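Local coordinates for monosaccharide ABC transporter substrate-binding protein, CUT2 family (Bradyrhizobium sp., PDB 4YHS), which probably captures a monosaccharide or related solute in the periplasm and delivers it to an ABC transporter of the CUT2 family, at residues 68-71 and 72-75; 144-148 and 149-153; 282-285 and 286-290. All blocks are in the same frame, centred on the assembly; numbering follows the deposited sequence.

Contact 1: residues 68-71 and 72-75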
loop_
_atom_site.group_PDB
_atom_site.type_symbol
_atom_site.label_atom_id
_atom_site.label_comp_id
_atom_site.label_asym_id
_atom_site.label_seq_id
_atom_site.Cartn_x
_atom_site.Cartn_y
_atom_site.Cartn_z
HETATM N N MSE A 68 4.820 10.772 9.318
HETATM C CA MSE A 68 3.803 11.452 8.501
HETATM C C MSE A 68 4.526 12.249 7.440
HETATM O O MSE A 68 4.223 13.425 7.196
HETATM C CB MSE A 68 2.921 12.374 9.365
HETATM C CG MSE A 68 1.705 12.917 8.672
HETATM SE SE MSE A 68 0.400 11.462 8.539
HETATM C CE MSE A 68 -0.144 11.338 10.413
ATOM N N LYS A 69 5.504 11.607 6.827
ATOM C CA LYS A 69 6.434 12.278 5.910
ATOM C C LYS A 69 6.074 12.209 4.438
ATOM O O LYS A 69 6.635 12.959 3.635
ATOM C CB LYS A 69 7.845 11.696 6.084
ATOM C CG LYS A 69 8.446 12.086 7.406
ATOM C CD LYS A 69 9.604 11.169 7.841
ATOM C CE LYS A 69 10.858 11.555 7.164
ATOM N NZ LYS A 69 11.923 10.514 7.335
ATOM N N ASP A 70 5.153 11.326 4.060
ATOM C CA ASP A 70 4.828 11.199 2.640
ATOM C C ASP A 70 3.335 11.088 2.404
ATOM O O ASP A 70 2.549 11.032 3.344
ATOM C CB ASP A 70 5.559 9.988 2.003
ATOM C CG ASP A 70 5.221 8.641 2.653
ATOM O OD1 ASP A 70 4.222 8.527 3.394
ATOM O OD2 ASP A 70 5.958 7.649 2.386
ATOM N N ALA A 71 2.960 11.044 1.126
ATOM C CA ALA A 71 1.554 11.052 0.745
ATOM C C ALA A 71 0.889 9.744 1.161
ATOM O O ALA A 71 -0.300 9.710 1.474
ATOM C CB ALA A 71 1.412 11.267 -0.737
ATOM N N TYR A 72 1.664 8.665 1.116
ATOM C CA TYR A 72 1.152 7.357 1.452
ATOM C C TYR A 72 0.583 7.366 2.874
ATOM O O TYR A 72 -0.579 7.030 3.077
ATOM C CB TYR A 72 2.241 6.281 1.325
ATOM C CG TYR A 72 1.668 4.883 1.504
ATOM C CD1 TYR A 72 1.514 4.312 2.769
ATOM C CD2 TYR A 72 1.268 4.144 0.397
ATOM C CE1 TYR A 72 0.957 3.041 2.923
ATOM C CE2 TYR A 72 0.742 2.867 0.536
ATOM C CZ TYR A 72 0.598 2.319 1.806
ATOM O OH TYR A 72 0.058 1.058 1.967
ATOM N N TRP A 73 1.384 7.749 3.860
ATOM C CA TRP A 73 0.898 7.755 5.240
ATOM C C TRP A 73 -0.097 8.887 5.486
ATOM O O TRP A 73 -0.978 8.753 6.338
ATOM C CB TRP A 73 2.099 7.763 6.224
ATOM C CG TRP A 73 2.693 6.382 6.177
ATOM C CD1 TRP A 73 3.720 5.942 5.383
ATOM C CD2 TRP A 73 2.227 5.226 6.890
ATOM N NE1 TRP A 73 3.929 4.599 5.578
ATOM C CE2 TRP A 73 3.031 4.140 6.505
ATOM C CE3 TRP A 73 1.213 5.011 7.820
ATOM C CZ2 TRP A 73 2.845 2.855 7.014
ATOM C CZ3 TRP A 73 1.038 3.707 8.336
ATOM C CH2 TRP A 73 1.852 2.673 7.939
ATOM N N LEU A 74 -0.033 9.971 4.709
ATOM C CA LEU A 74 -1.110 10.952 4.756
ATOM C C LEU A 74 -2.431 10.318 4.311
ATOM O O LEU A 74 -3.485 10.582 4.871
ATOM C CB LEU A 74 -0.753 12.161 3.886
ATOM C CG LEU A 74 -1.610 13.417 3.994
ATOM C CD1 LEU A 74 -1.510 14.011 5.400
ATOM C CD2 LEU A 74 -1.165 14.445 2.926
ATOM N N GLY A 75 -2.384 9.481 3.285
ATOM C CA GLY A 75 -3.559 8.726 2.875
ATOM C C GLY A 75 -4.103 7.793 3.951
ATOM O O GLY A 75 -5.313 7.730 4.199
#
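D70 is the N-cap of helix 71-87, and its side chain closes the first turn by accepting from W73. The bond from W73 N to D70 OD1 is 3.0 Å long and almost straight, 175° at the hydrogen, and the donor meets the oxygen nearly along its C-O axis. The aspartate torsion explains this: CG sits between the backbone N and the carbonyl carbon (chi1 59°), which folds the carboxylate back over the helix start. The same oxygen lies in the plane of the indole, at its edge, 3.3 Å from D70 OD1 to W73 CD1. Carboxylate and ring are nearly coplanar, 5° between their planes, so the acid runs alongside the indole rather than over it. The ring of Y72 takes one indole face instead, with its CD1 3.7 Å above the plane and offset toward the rim. Main-chain bonds then start the regular helix: L74 N to D70 O (3.1 Å) and G75 N to A71 O (2.8 Å). On another flank the selenomethionine M68, bent at chi2 and chi3, curls its selenium toward the helix backbone, 3.8 Å from M68 SE to W73 O. Its contact with the L74 side chain is looser, SE to CD1 4.5 Å. The D70 side chain also comes within about 3 Å of a bound bis-tris, probably from the crystallisation liquor and perhaps marking the solute pocket. The cap lies just beyond strand 60-65: W73 meets F65 and H67 edge-to-face, L74 touches F349, and Y72 reaches M299 and Q302 of helix 299-314 while its hydroxyl bonds to D297, just past strand 293-296.

Contact 2: residues 144-148 and 149-153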
loop_
_atom_site.group_PDB
_atom_site.type_symbol
_atom_site.label_atom_id
_atom_site.label_comp_id
_atom_site.label_asym_id
_atom_site.label_seq_id
_atom_site.Cartn_x
_atom_site.Cartn_y
_atom_site.Cartn_z
ATOM N N VAL A 144 -5.118 -5.101 19.579
ATOM C CA VAL A 144 -4.066 -4.456 18.801
ATOM C C VAL A 144 -4.283 -4.836 17.337
ATOM O O VAL A 144 -4.314 -6.020 16.982
ATOM C CB VAL A 144 -2.650 -4.865 19.272
ATOM C CG1 VAL A 144 -1.598 -4.149 18.458
ATOM C CG2 VAL A 144 -2.471 -4.561 20.776
ATOM N N ILE A 145 -4.401 -3.814 16.494
ATOM C CA ILE A 145 -4.614 -3.989 15.053
ATOM C C ILE A 145 -3.335 -3.674 14.264
ATOM O O ILE A 145 -2.739 -2.607 14.432
ATOM C CB ILE A 145 -5.719 -3.048 14.547
ATOM C CG1 ILE A 145 -6.959 -3.111 15.420
ATOM C CG2 ILE A 145 -6.066 -3.354 13.111
ATOM C CD1 ILE A 145 -7.581 -4.426 15.490
ATOM N N ASP A 146 -2.952 -4.598 13.392
ATOM C CA ASP A 146 -1.797 -4.488 12.514
ATOM C C ASP A 146 -2.196 -3.791 11.204
ATOM O O ASP A 146 -2.886 -4.375 10.362
ATOM C CB ASP A 146 -1.259 -5.917 12.277
ATOM C CG ASP A 146 -0.057 -5.986 11.379
ATOM O OD1 ASP A 146 0.466 -4.938 10.902
ATOM O OD2 ASP A 146 0.360 -7.152 11.170
ATOM N N LEU A 147 -1.725 -2.557 11.025
ATOM C CA LEU A 147 -2.124 -1.695 9.891
ATOM C C LEU A 147 -0.965 -1.508 8.918
ATOM O O LEU A 147 0.130 -1.064 9.309
ATOM C CB LEU A 147 -2.625 -0.337 10.402
ATOM C CG LEU A 147 -2.898 0.779 9.368
ATOM C CD1 LEU A 147 -4.013 0.444 8.400
ATOM C CD2 LEU A 147 -3.239 2.093 10.077
ATOM N N VAL A 148 -1.206 -1.934 7.678
ATOM C CA VAL A 148 -0.347 -1.716 6.510
ATOM C C VAL A 148 0.939 -2.548 6.470
ATOM O O VAL A 148 1.183 -3.236 5.464
ATOM C CB VAL A 148 0.047 -0.236 6.346
ATOM C CG1 VAL A 148 1.001 -0.096 5.142
ATOM C CG2 VAL A 148 -1.200 0.644 6.052
ATOM N N ASN A 149 1.765 -2.476 7.511
ATOM C CA ASN A 149 3.148 -2.961 7.398
ATOM C C ASN A 149 3.389 -4.426 7.735
ATOM O O ASN A 149 4.235 -5.062 7.105
ATOM C CB ASN A 149 4.083 -2.130 8.277
ATOM C CG ASN A 149 4.376 -0.798 7.689
ATOM O OD1 ASN A 149 4.119 -0.560 6.508
ATOM N ND2 ASN A 149 4.964 0.086 8.493
ATOM N N GLY A 150 2.680 -4.962 8.721
ATOM C CA GLY A 150 2.820 -6.366 9.072
ATOM C C GLY A 150 3.664 -6.533 10.307
ATOM O O GLY A 150 4.811 -6.093 10.378
ATOM N N ILE A 151 3.057 -7.154 11.298
ATOM C CA ILE A 151 3.664 -7.432 12.592
ATOM C C ILE A 151 3.653 -8.927 12.842
ATOM O O ILE A 151 2.634 -9.580 12.590
ATOM C CB ILE A 151 2.881 -6.696 13.710
ATOM C CG1 ILE A 151 3.045 -5.179 13.547
ATOM C CG2 ILE A 151 3.284 -7.147 15.105
ATOM C CD1 ILE A 151 1.984 -4.415 14.317
ATOM N N SER A 152 4.762 -9.468 13.353
ATOM C CA SER A 152 4.882 -10.930 13.560
ATOM C C SER A 152 4.366 -11.384 14.932
ATOM O O SER A 152 4.211 -12.580 15.192
ATOM C CB SER A 152 6.336 -11.369 13.348
ATOM O OG SER A 152 7.166 -11.033 14.442
ATOM N N SER A 153 4.064 -10.436 15.814
ATOM C CA SER A 153 3.508 -10.794 17.118
ATOM C C SER A 153 2.259 -11.667 17.012
ATOM O O SER A 153 1.352 -11.348 16.254
ATOM C CB SER A 153 3.122 -9.542 17.918
ATOM O OG SER A 153 2.439 -9.942 19.103
#
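The D146 carboxylate is flanked on one face by I151, whose CB, CG1 and CD1 all lie above the same side of its plane; I151 CD1 is 3.9 Å from D146 CG. From that side too comes the I151 backbone N-H, giving a bond of 2.7 Å from I151 N to D146 OD2 that arrives 39° out of the carboxylate plane. The other oxygen takes a weak bond, G150 N to D146 OD1 at 3.1 Å. With CG anti to its backbone N (chi1 180°), the acid extends straight from the strand to these two consecutive amides. D146 OD2 also has a salt bridge with K159, whose ammonium bonds I151 O as well, so the lysine joins acid and returning loop; its charge would probably help keep the buried acid ionised.

The chain reverses through a classic gamma turn centred on V148, which has positive phi. N149 N bonds L147 O at 2.8 Å, and the C=O...donor angle of only 98° reflects how tightly the turn is wound. Beyond it the N149 amide rests its oxygen against V148, OD1 to CG1 3.4 Å, while ND2 bonds A124 O and Y99 OH.

Strand 144-147 runs between the parallel strands 119-122 and 158-160, and the loop after it returns toward 158-160. I145 packs on helix 299-314 and L147 on V76 of helix 71-87, while I151 touches N131 of helix 131-138.

Contact 3: residues 282-285 and 286-290; sequences VYEG and IKRGL
I286 leans back over the preceding turn of its helix, touching Y283 and V282 in succession: CB is 3.6 Å from Y283 O, CG1 is 3.4 Å from V282 O, and CD1 ends against the V282 methyl CG1 at 4.0 Å. CG1 stands beside the backbone N, anti to the carbonyl carbon (chi1 -65°), and this turns the long branch back along the helix toward V282. The two side chains meet obliquely, methyl to methyl, and I286 N also bonds V282 O through the backbone. One residue on, K287 passes its CD across the Y283 ring at a slant, CD to ring carbon CE2 3.8 Å, and its amide completes a straight bond, K287 N to Y283 O, with 174° at the hydrogen.

Helix 280-287 then ends in a Schellman motif. R288 N still bonds E284 O, but G289 turns to positive phi (84°), a conformation that glycine adopts readily. The motif's long return bond runs from L290 N to G285 O, 2.9 Å, and the shorter one from G289 N to I286 O, 3.1 Å. G285 O is thereby held by an amide five residues ahead, beyond the normal helical spacing, as the chain turns away.

E284 and R288 face each other one turn apart on the exposed side. The model pairs them as a salt bridge, but the groups are placed too close together, so its geometry is doubtful. On the buried side Y283 packs against I335, Q340 and L344, and V282 against A252 and E256 of helix 252-264, where Q259 receives L290.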
loop_
_atom_site.group_PDB
_atom_site.type_symbol
_atom_site.label_atom_id
_atom_site.label_comp_id
_atom_site.label_asym_id
_atom_site.label_seq_id
_atom_site.Cartn_x
_atom_site.Cartn_y
_atom_site.Cartn_z
ATOM N N VAL A 282 2.642 9.533 -9.631
ATOM C CA VAL A 282 2.220 8.510 -10.581
ATOM C C VAL A 282 0.766 8.748 -11.039
ATOM O O VAL A 282 0.450 8.675 -12.228
ATOM C CB VAL A 282 2.366 7.112 -9.985
ATOM C CG1 VAL A 282 1.688 6.022 -10.886
ATOM C CG2 VAL A 282 3.847 6.792 -9.776
ATOM N N TYR A 283 -0.096 9.116 -10.102
ATOM C CA TYR A 283 -1.506 9.412 -10.390
ATOM C C TYR A 283 -1.604 10.543 -11.419
ATOM O O TYR A 283 -2.326 10.437 -12.410
ATOM C CB TYR A 283 -2.213 9.759 -9.067
ATOM C CG TYR A 283 -3.719 9.918 -9.125
ATOM C CD1 TYR A 283 -4.566 8.831 -8.967
ATOM C CD2 TYR A 283 -4.288 11.154 -9.308
ATOM C CE1 TYR A 283 -5.959 8.995 -9.012
ATOM C CE2 TYR A 283 -5.653 11.317 -9.341
ATOM C CZ TYR A 283 -6.479 10.241 -9.173
ATOM O OH TYR A 283 -7.841 10.439 -9.243
ATOM N N GLU A 284 -0.876 11.627 -11.194
ATOM C CA GLU A 284 -0.966 12.766 -12.089
ATOM C C GLU A 284 -0.443 12.363 -13.467
ATOM O O GLU A 284 -0.999 12.743 -14.497
ATOM C CB GLU A 284 -0.188 13.955 -11.528
ATOM C CG GLU A 284 -0.103 15.139 -12.457
ATOM C CD GLU A 284 -1.467 15.818 -12.731
ATOM O OE1 GLU A 284 -2.466 15.533 -12.039
ATOM O OE2 GLU A 284 -1.534 16.646 -13.662
ATOM N N GLY A 285 0.610 11.555 -13.466
ATOM C CA GLY A 285 1.180 11.042 -14.690
ATOM C C GLY A 285 0.177 10.251 -15.528
ATOM O O GLY A 285 0.147 10.401 -16.736
ATOM N N ILE A 286 -0.629 9.407 -14.890
ATOM C CA ILE A 286 -1.656 8.615 -15.573
ATOM C C ILE A 286 -2.695 9.546 -16.136
ATOM O O ILE A 286 -3.054 9.446 -17.307
ATOM C CB ILE A 286 -2.299 7.543 -14.614
ATOM C CG1 ILE A 286 -1.237 6.510 -14.211
ATOM C CG2 ILE A 286 -3.499 6.829 -15.294
ATOM C CD1 ILE A 286 -1.602 5.544 -13.106
ATOM N N LYS A 287 -3.142 10.490 -15.312
ATOM C CA LYS A 287 -4.096 11.486 -15.756
ATOM C C LYS A 287 -3.621 12.232 -17.005
ATOM O O LYS A 287 -4.372 12.422 -17.946
ATOM C CB LYS A 287 -4.368 12.486 -14.623
ATOM C CG LYS A 287 -5.507 12.100 -13.721
ATOM C CD LYS A 287 -5.735 13.170 -12.662
ATOM C CE LYS A 287 -7.158 13.736 -12.662
ATOM N NZ LYS A 287 -7.569 14.577 -13.807
ATOM N N ARG A 288 -2.349 12.610 -17.022
ATOM C CA ARG A 288 -1.802 13.411 -18.104
ATOM C C ARG A 288 -1.342 12.584 -19.321
ATOM O O ARG A 288 -0.882 13.147 -20.319
ATOM C CB ARG A 288 -0.633 14.246 -17.577
ATOM C CG ARG A 288 -1.020 15.404 -16.733
ATOM C CD ARG A 288 0.222 15.919 -16.093
ATOM N NE ARG A 288 0.014 17.137 -15.328
ATOM C CZ ARG A 288 0.987 17.784 -14.696
ATOM N NH1 ARG A 288 2.233 17.325 -14.742
ATOM N NH2 ARG A 288 0.715 18.888 -14.017
ATOM N N GLY A 289 -1.472 11.263 -19.250
ATOM C CA GLY A 289 -1.118 10.401 -20.373
ATOM C C GLY A 289 0.362 10.054 -20.454
ATOM O O GLY A 289 0.803 9.478 -21.438
ATOM N N LEU A 290 1.128 10.415 -19.435
ATOM C CA LEU A 290 2.592 10.258 -19.468
ATOM C C LEU A 290 3.059 8.964 -18.807
ATOM O O LEU A 290 4.154 8.449 -19.112
ATOM C CB LEU A 290 3.264 11.453 -18.779
ATOM C CG LEU A 290 3.008 12.851 -19.364
ATOM C CD1 LEU A 290 3.770 13.874 -18.561
ATOM C CD2 LEU A 290 3.443 12.928 -20.811
#

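In the fold
The contacts follow one another along the chain, none nested in another. Contacts 1 and 2 belong to one lobe: helix 71-87 and strand 144-147 are both tied to its large mixed sheet. Their centres are 18 Å apart, yet they meet through side chains, with W73 CH2 3.8 Å from V148 CB and Y72 OH 3.5 Å from V148 CG1. Contact 3 ends the helix that follows strand 272-275 of the separate four-stranded parallel sheet, about 9 Å from contact 1 and about 17 Å from contact 2 between nearest atoms. This two-lobed layout is that of periplasmic binding proteins; contacts 1 and 2 approach the bound bis-tris, whereas contact 3 closes a helix of the second lobe.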